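Pyruvate kinase (Cryptosporidium parvum, PDB 4DRS) probably catalyses the transfer of a phosphoryl group from phosphoenolpyruvate to ADP, giving pyruvate and ATP in the last step of glycolysis. Local coordinates at residues S154-P157 / K158-I162; V177-G181 / D182-V186; V166-D170 / G171-T175. All blocks are in the same frame, centred on the assembly; numbering follows the deposited sequence.

Contact 1 of 3, residues S154-P157 / K158-I162; sequences SLLP and KSVQI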
loop_
_atom_site.group_PDB
_atom_site.type_symbol
_atom_site.label_atom_id
_atom_site.label_comp_id
_atom_site.label_asym_id
_atom_site.label_seq_id
_atom_site.Cartn_x
_atom_site.Cartn_y
_atom_site.Cartn_z
ATOM N N SER A 154 -17.616 34.000 -44.789
ATOM C CA SER A 154 -18.538 34.293 -45.896
ATOM C C SER A 154 -19.806 33.432 -45.880
ATOM O O SER A 154 -20.809 33.780 -46.508
ATOM C CB SER A 154 -17.829 34.175 -47.249
ATOM O OG SER A 154 -17.583 32.823 -47.590
ATOM N N LEU A 155 -19.748 32.312 -45.160
ATOM C CA LEU A 155 -20.901 31.430 -44.986
ATOM C C LEU A 155 -21.740 31.782 -43.747
ATOM O O LEU A 155 -22.575 30.983 -43.310
ATOM C CB LEU A 155 -20.454 29.964 -44.932
ATOM C CG LEU A 155 -20.199 29.214 -46.244
ATOM C CD1 LEU A 155 -19.437 27.923 -45.978
ATOM C CD2 LEU A 155 -21.496 28.923 -46.987
ATOM N N LEU A 156 -21.525 32.979 -43.199
ATOM C CA LEU A 156 -22.280 33.454 -42.032
ATOM C C LEU A 156 -23.806 33.460 -42.225
ATOM O O LEU A 156 -24.526 32.966 -41.352
ATOM C CB LEU A 156 -21.789 34.833 -41.564
ATOM C CG LEU A 156 -22.497 35.473 -40.362
ATOM C CD1 LEU A 156 -22.306 34.652 -39.095
ATOM C CD2 LEU A 156 -22.014 36.899 -40.151
ATOM N N PRO A 157 -24.304 34.013 -43.359
ATOM C CA PRO A 157 -25.763 34.055 -43.554
ATOM C C PRO A 157 -26.424 32.672 -43.553
ATOM O O PRO A 157 -27.553 32.529 -43.080
ATOM C CB PRO A 157 -25.920 34.721 -44.931
ATOM C CG PRO A 157 -24.596 34.551 -45.602
ATOM C CD PRO A 157 -23.593 34.636 -44.493
ATOM N N LYS A 158 -25.712 31.669 -44.064
ATOM C CA LYS A 158 -26.229 30.307 -44.170
ATOM C C LYS A 158 -25.922 29.454 -42.932
ATOM O O LYS A 158 -26.088 28.235 -42.958
ATOM C CB LYS A 158 -25.674 29.630 -45.433
ATOM C CG LYS A 158 -25.959 30.390 -46.723
ATOM C CD LYS A 158 -25.316 29.740 -47.941
ATOM C CE LYS A 158 -26.144 28.577 -48.465
ATOM N NZ LYS A 158 -25.714 28.147 -49.824
ATOM N N SER A 159 -25.486 30.100 -41.852
ATOM C CA SER A 159 -25.090 29.396 -40.628
ATOM C C SER A 159 -25.917 29.792 -39.405
ATOM O O SER A 159 -25.893 29.101 -38.383
ATOM C CB SER A 159 -23.603 29.615 -40.345
ATOM O OG SER A 159 -22.813 29.105 -41.404
ATOM N N VAL A 160 -26.629 30.910 -39.513
ATOM C CA VAL A 160 -27.524 31.368 -38.450
ATOM C C VAL A 160 -28.986 31.317 -38.900
ATOM O O VAL A 160 -29.278 31.065 -40.069
ATOM C CB VAL A 160 -27.172 32.798 -37.960
ATOM C CG1 VAL A 160 -25.772 32.832 -37.361
ATOM C CG2 VAL A 160 -27.311 33.820 -39.083
ATOM N N GLN A 161 -29.895 31.542 -37.957
ATOM C CA GLN A 161 -31.314 31.722 -38.264
ATOM C C GLN A 161 -31.865 32.892 -37.450
ATOM O O GLN A 161 -31.219 33.345 -36.504
ATOM C CB GLN A 161 -32.106 30.435 -38.007
ATOM C CG GLN A 161 -31.848 29.786 -36.654
ATOM C CD GLN A 161 -32.767 28.612 -36.374
ATOM O OE1 GLN A 161 -32.933 27.719 -37.204
ATOM N NE2 GLN A 161 -33.366 28.606 -35.189
ATOM N N ILE A 162 -33.039 33.393 -37.831
ATOM C CA ILE A 162 -33.688 34.472 -37.087
ATOM C C ILE A 162 -33.792 34.054 -35.621
ATOM O O ILE A 162 -34.415 33.039 -35.303
ATOM C CB ILE A 162 -35.096 34.808 -37.647
ATOM C CG1 ILE A 162 -35.053 35.086 -39.162
ATOM C CG2 ILE A 162 -35.741 35.950 -36.865
ATOM C CD1 ILE A 162 -34.365 36.372 -39.585
#

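Contact 2 of 3, residues V177-G181 / D182-V186; sequences VLEIG and DDFIV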
loop_
_atom_site.group_PDB
_atom_site.type_symbol
_atom_site.label_atom_id
_atom_site.label_comp_id
_atom_site.label_asym_id
_atom_site.label_seq_id
_atom_site.Cartn_x
_atom_site.Cartn_y
_atom_site.Cartn_z
ATOM N N VAL A 177 -29.890 37.820 -34.192
ATOM C CA VAL A 177 -30.226 37.999 -35.606
ATOM C C VAL A 177 -31.659 38.494 -35.794
ATOM O O VAL A 177 -32.598 37.951 -35.205
ATOM C CB VAL A 177 -30.008 36.696 -36.411
ATOM C CG1 VAL A 177 -30.245 36.929 -37.896
ATOM C CG2 VAL A 177 -28.605 36.150 -36.183
ATOM N N LEU A 178 -31.807 39.537 -36.610
ATOM C CA LEU A 178 -33.113 40.085 -36.972
ATOM C C LEU A 178 -33.432 39.826 -38.442
ATOM O O LEU A 178 -34.597 39.672 -38.814
ATOM C CB LEU A 178 -33.167 41.589 -36.694
ATOM C CG LEU A 178 -32.922 42.113 -35.274
ATOM C CD1 LEU A 178 -32.903 43.633 -35.297
ATOM C CD2 LEU A 178 -33.967 41.606 -34.289
ATOM N N GLU A 179 -32.390 39.786 -39.268
ATOM C CA GLU A 179 -32.533 39.591 -40.707
ATOM C C GLU A 179 -31.318 38.858 -41.269
ATOM O O GLU A 179 -30.214 38.965 -40.731
ATOM C CB GLU A 179 -32.705 40.945 -41.405
ATOM C CG GLU A 179 -33.231 40.867 -42.831
ATOM C CD GLU A 179 -33.214 42.210 -43.536
ATOM O OE1 GLU A 179 -33.869 43.154 -43.044
ATOM O OE2 GLU A 179 -32.550 42.319 -44.588
ATOM N N ILE A 180 -31.534 38.110 -42.347
ATOM C CA ILE A 180 -30.458 37.423 -43.056
ATOM C C ILE A 180 -30.565 37.726 -44.549
ATOM O O ILE A 180 -31.602 37.474 -45.171
ATOM C CB ILE A 180 -30.498 35.895 -42.822
ATOM C CG1 ILE A 180 -30.248 35.568 -41.347
ATOM C CG2 ILE A 180 -29.479 35.180 -43.700
ATOM C CD1 ILE A 180 -30.755 34.204 -40.926
ATOM N N GLY A 181 -29.491 38.274 -45.113
ATOM C CA GLY A 181 -29.433 38.567 -46.543
ATOM C C GLY A 181 -28.514 37.625 -47.295
ATOM O O GLY A 181 -28.105 36.588 -46.764
ATOM N N ASP A 182 -28.191 37.988 -48.534
ATOM C CA ASP A 182 -27.297 37.189 -49.371
ATOM C C ASP A 182 -25.870 37.161 -48.817
ATOM O O ASP A 182 -25.249 36.098 -48.738
ATOM C CB ASP A 182 -27.294 37.715 -50.809
ATOM C CG ASP A 182 -26.334 36.956 -51.707
ATOM O OD1 ASP A 182 -26.507 35.728 -51.869
ATOM O OD2 ASP A 182 -25.405 37.589 -52.250
ATOM N N ASP A 183 -25.366 38.331 -48.429
ATOM C CA ASP A 183 -23.993 38.467 -47.946
ATOM C C ASP A 183 -23.878 39.283 -46.651
ATOM O O ASP A 183 -22.879 39.974 -46.430
ATOM C CB ASP A 183 -23.087 39.040 -49.050
ATOM C CG ASP A 183 -23.601 40.358 -49.626
ATOM O OD1 ASP A 183 -24.070 41.229 -48.859
ATOM O OD2 ASP A 183 -23.514 40.526 -50.861
ATOM N N PHE A 184 -24.899 39.192 -45.799
ATOM C CA PHE A 184 -24.942 39.955 -44.548
ATOM C C PHE A 184 -25.999 39.442 -43.572
ATOM O O PHE A 184 -26.886 38.675 -43.947
ATOM C CB PHE A 184 -25.205 41.438 -44.838
ATOM C CG PHE A 184 -26.616 41.731 -45.268
ATOM C CD1 PHE A 184 -27.006 41.565 -46.594
ATOM C CD2 PHE A 184 -27.561 42.169 -44.343
ATOM C CE1 PHE A 184 -28.308 41.833 -46.991
ATOM C CE2 PHE A 184 -28.865 42.436 -44.732
ATOM C CZ PHE A 184 -29.240 42.268 -46.058
ATOM N N ILE A 185 -25.888 39.880 -42.320
ATOM C CA ILE A 185 -26.940 39.700 -41.316
ATOM C C ILE A 185 -27.143 40.999 -40.543
ATOM O O ILE A 185 -26.218 41.802 -40.410
ATOM C CB ILE A 185 -26.651 38.545 -40.320
ATOM C CG1 ILE A 185 -25.336 38.779 -39.559
ATOM C CG2 ILE A 185 -26.669 37.193 -41.029
ATOM C CD1 ILE A 185 -25.147 37.879 -38.356
ATOM N N VAL A 186 -28.360 41.207 -40.051
ATOM C CA VAL A 186 -28.663 42.347 -39.194
ATOM C C VAL A 186 -28.999 41.819 -37.802
ATOM O O VAL A 186 -29.876 40.966 -37.647
ATOM C CB VAL A 186 -29.826 43.206 -39.749
ATOM C CG1 VAL A 186 -30.049 44.438 -38.882
ATOM C CG2 VAL A 186 -29.553 43.618 -41.189
#

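Contact 3 of 3, residues V166-D170 / G171-T175; sequences VLIAD and GSLST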
loop_
_atom_site.group_PDB
_atom_site.type_symbol
_atom_site.label_atom_id
_atom_site.label_comp_id
_atom_site.label_asym_id
_atom_site.label_seq_id
_atom_site.Cartn_x
_atom_site.Cartn_y
_atom_site.Cartn_z
ATOM N N VAL A 166 -25.142 35.901 -31.764
ATOM C CA VAL A 166 -23.790 36.057 -32.291
ATOM C C VAL A 166 -22.941 36.777 -31.249
ATOM O O VAL A 166 -23.290 37.875 -30.807
ATOM C CB VAL A 166 -23.777 36.839 -33.626
ATOM C CG1 VAL A 166 -22.372 36.889 -34.208
ATOM C CG2 VAL A 166 -24.741 36.221 -34.629
ATOM N N LEU A 167 -21.837 36.146 -30.850
ATOM C CA LEU A 167 -20.943 36.706 -29.834
ATOM C C LEU A 167 -19.655 37.241 -30.443
ATOM O O LEU A 167 -19.036 36.586 -31.277
ATOM C CB LEU A 167 -20.622 35.668 -28.751
ATOM C CG LEU A 167 -21.774 35.127 -27.895
ATOM C CD1 LEU A 167 -21.266 34.058 -26.940
ATOM C CD2 LEU A 167 -22.488 36.231 -27.124
ATOM N N ILE A 168 -19.258 38.436 -30.017
ATOM C CA ILE A 168 -18.040 39.069 -30.516
ATOM C C ILE A 168 -17.082 39.371 -29.362
ATOM O O ILE A 168 -17.515 39.776 -28.279
ATOM C CB ILE A 168 -18.356 40.333 -31.351
ATOM C CG1 ILE A 168 -19.262 39.963 -32.532
ATOM C CG2 ILE A 168 -17.075 40.994 -31.848
ATOM C CD1 ILE A 168 -19.813 41.133 -33.320
ATOM N N ALA A 169 -15.788 39.155 -29.610
ATOM C CA ALA A 169 -14.708 39.355 -28.631
ATOM C C ALA A 169 -14.854 38.482 -27.377
ATOM O O ALA A 169 -14.609 38.937 -26.256
ATOM C CB ALA A 169 -14.558 40.830 -28.270
ATOM N N ASP A 170 -15.246 37.224 -27.592
ATOM C CA ASP A 170 -15.453 36.233 -26.526
ATOM C C ASP A 170 -16.403 36.715 -25.426
ATOM O O ASP A 170 -16.019 36.826 -24.258
ATOM C CB ASP A 170 -14.115 35.760 -25.936
ATOM C CG ASP A 170 -13.304 34.926 -26.913
ATOM O OD1 ASP A 170 -13.813 33.885 -27.387
ATOM O OD2 ASP A 170 -12.147 35.306 -27.195
ATOM N N GLY A 171 -17.643 36.999 -25.814
ATOM C CA GLY A 171 -18.675 37.434 -24.876
ATOM C C GLY A 171 -18.538 38.883 -24.450
ATOM O O GLY A 171 -18.570 39.191 -23.257
ATOM N N SER A 172 -18.380 39.769 -25.430
ATOM C CA SER A 172 -18.350 41.206 -25.178
ATOM C C SER A 172 -19.550 41.857 -25.851
ATOM O O SER A 172 -20.367 42.497 -25.191
ATOM C CB SER A 172 -17.043 41.823 -25.680
ATOM O OG SER A 172 -15.920 41.156 -25.130
ATOM N N LEU A 173 -19.656 41.676 -27.165
ATOM C CA LEU A 173 -20.803 42.154 -27.920
ATOM C C LEU A 173 -21.760 40.996 -28.202
ATOM O O LEU A 173 -21.523 40.177 -29.097
ATOM C CB LEU A 173 -20.351 42.835 -29.217
ATOM C CG LEU A 173 -21.407 43.427 -30.155
ATOM C CD1 LEU A 173 -22.224 44.512 -29.470
ATOM C CD2 LEU A 173 -20.735 43.968 -31.404
ATOM N N SER A 174 -22.829 40.931 -27.410
ATOM C CA SER A 174 -23.863 39.916 -27.569
ATOM C C SER A 174 -25.000 40.479 -28.411
ATOM O O SER A 174 -25.556 41.533 -28.096
ATOM C CB SER A 174 -24.378 39.456 -26.204
ATOM O OG SER A 174 -25.296 38.386 -26.338
ATOM N N THR A 175 -25.326 39.777 -29.493
ATOM C CA THR A 175 -26.355 40.226 -30.430
ATOM C C THR A 175 -27.364 39.118 -30.733
ATOM O O THR A 175 -27.221 37.987 -30.262
ATOM C CB THR A 175 -25.739 40.732 -31.752
ATOM O OG1 THR A 175 -24.919 39.707 -32.327
ATOM C CG2 THR A 175 -24.902 41.990 -31.526
#

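Contact 1 of 3, residues S154-P157 / K158-I162
The peptide carbonyls of L155 and L156 are the flat groups here, and S159 meets both of them out of plane: its OG stands 40° above the carbonyl plane of L155, and its N is further still, 63° above that of L156. The motif is a pair of overlapping beta turns. In the second, L156 to S159, P157 and K158 take up phi and psi values close to those of a type I turn, and S159 N donates to L156 O at 3.1 Å. The first turn is looser, since K158 N reaches L155 O only weakly, at 3.3 Å. V160 N also leans weakly on L156 O. A side-chain bond supports the first turn: S159 OG donates to L155 O at 2.7 Å, and chi1 of -61° places OG beside its own backbone N, turned back toward that carbonyl. Y153 OH bonds the same OG from outside. On the outer side, the side chain of L155 passes at a slant to the aliphatic part of K158, CD2 to CD at 4.0 Å. The inner side is apolar, as L156 and V160 both rest on I185 of strand 184-188, while P157 and V160 touch I180. This loop is part of the small beta domain that pyruvate kinases carry on their barrel, and packs on its sheet. At the inner edge, L156 CD1 comes within 4.3 Å of V160 CG1.

Contact 2 of 3, residues V177-G181 / D182-V186
Two successive amides, those of L178 and E179, converge on a single carbonyl, V186 O, which is the irregular feature of this strand pair. L178 N lies at 2.6 Å, almost in line with the C=O bond, whereas E179 N, at 3.2 Å, uses a lone pair in the carbonyl plane. This doubling defines a classic beta bulge. The regular pairing resumes with V186 N donating to E179 O at 3.0 Å, and G181 N closes the end of the hairpin on F184 O at 2.9 Å. The second notable feature is the ring of F184. Its chi1 of 73° sets CG between the backbone N and the carbonyl carbon, carrying the ring back over the chain so that one face lies on G181 CA. That CH-pi contact measures 3.9 Å from CA to the ring centroid, displaced toward the rim; G181, having no side chain, can sit directly against the ring. E179 OE2 meets the ring edge, 3.6 Å from CZ, with the carboxylate plane turned 69° from that of the ring. K135 adds a cation-pi contact from the neighbouring strand. On the other face of the sheet I180 and I185 run side by side, I180 CG1 to I185 CG2 at 3.9 Å, and I185 continues inward to I136 and L156. E179 CB and V186 CB, meanwhile, pack on the ring-bearing face at 4.0 Å. A short antiparallel beta hairpin results, turned at D182-D183 and bulged at L178-E179.

Contact 3 of 3, residues V166-D170 / G171-T175
I168 and L173 run side by side across the strand pair, and the isoleucine can be followed outward. Its CB faces L173 CB at 3.8 Å. CG1, which a chi1 of -58° places beside the backbone N, passes L173 O. Chi2 is extended at 172°, so CD1 continues in the same direction and ends against L173 CD2 at 3.5 Å. Outside the pair, I195 touches both residues and M201 adds to the cover of I168, so that the I168-L173 pair sits in apolar surroundings. The backbone of I168 is equally engaged. Its O takes S172 N at 3.0 Å, nearly straight on, and L173 N from a tilted direction, the two-to-one pairing that defines a classic beta bulge. I168 N returns a bond to L173 O. Beyond the bulge, A169, D170 and G171 all have positive phi, which curls the chain round in a left-handed sense, and S172 OG fastens this curl by donating to A169 O at 2.8 Å, 45° above its carbonyl plane. At the far end V166 O is gripped twice by one residue: T175 OG1 at 2.9 Å and T175 N at 3.1 Å approach from opposite faces of its plane, while the return bond from V166 N to T175 O is weak. On the other face of the sheet, L167 CD2 lies 3.6 Å from S174 OG. The turn itself reaches toward the nucleotide region: the D170 side chain is about 7 Å from that of R116, which binds ADP in this protein although no ADP is bound to this chain here. This is an antiparallel beta hairpin with a classic bulge beside its turn.

In the fold
Coming from strand 148-150, the chain first makes the turns of contact 1, then enters strand 165-168 and reverses in contact 3. Strand 173-180 carries it to the opposite end of the strands, where contact 2 reverses it into strand 184-188. The three loops close in series; none encloses or crosses another. Contacts 2 and 3 share strand 173-180, their centres about 17 Å apart, and meet where V166 CG2 packs near I185 CD1 and V177 CG2. Contact 1 adjoins contact 2 directly, P157 lying against I180, G181 and D182. Together they join a loop and three consecutive sheet strands in the small beta domain, with the turn of contact 3 at the side facing the ADP-binding R116.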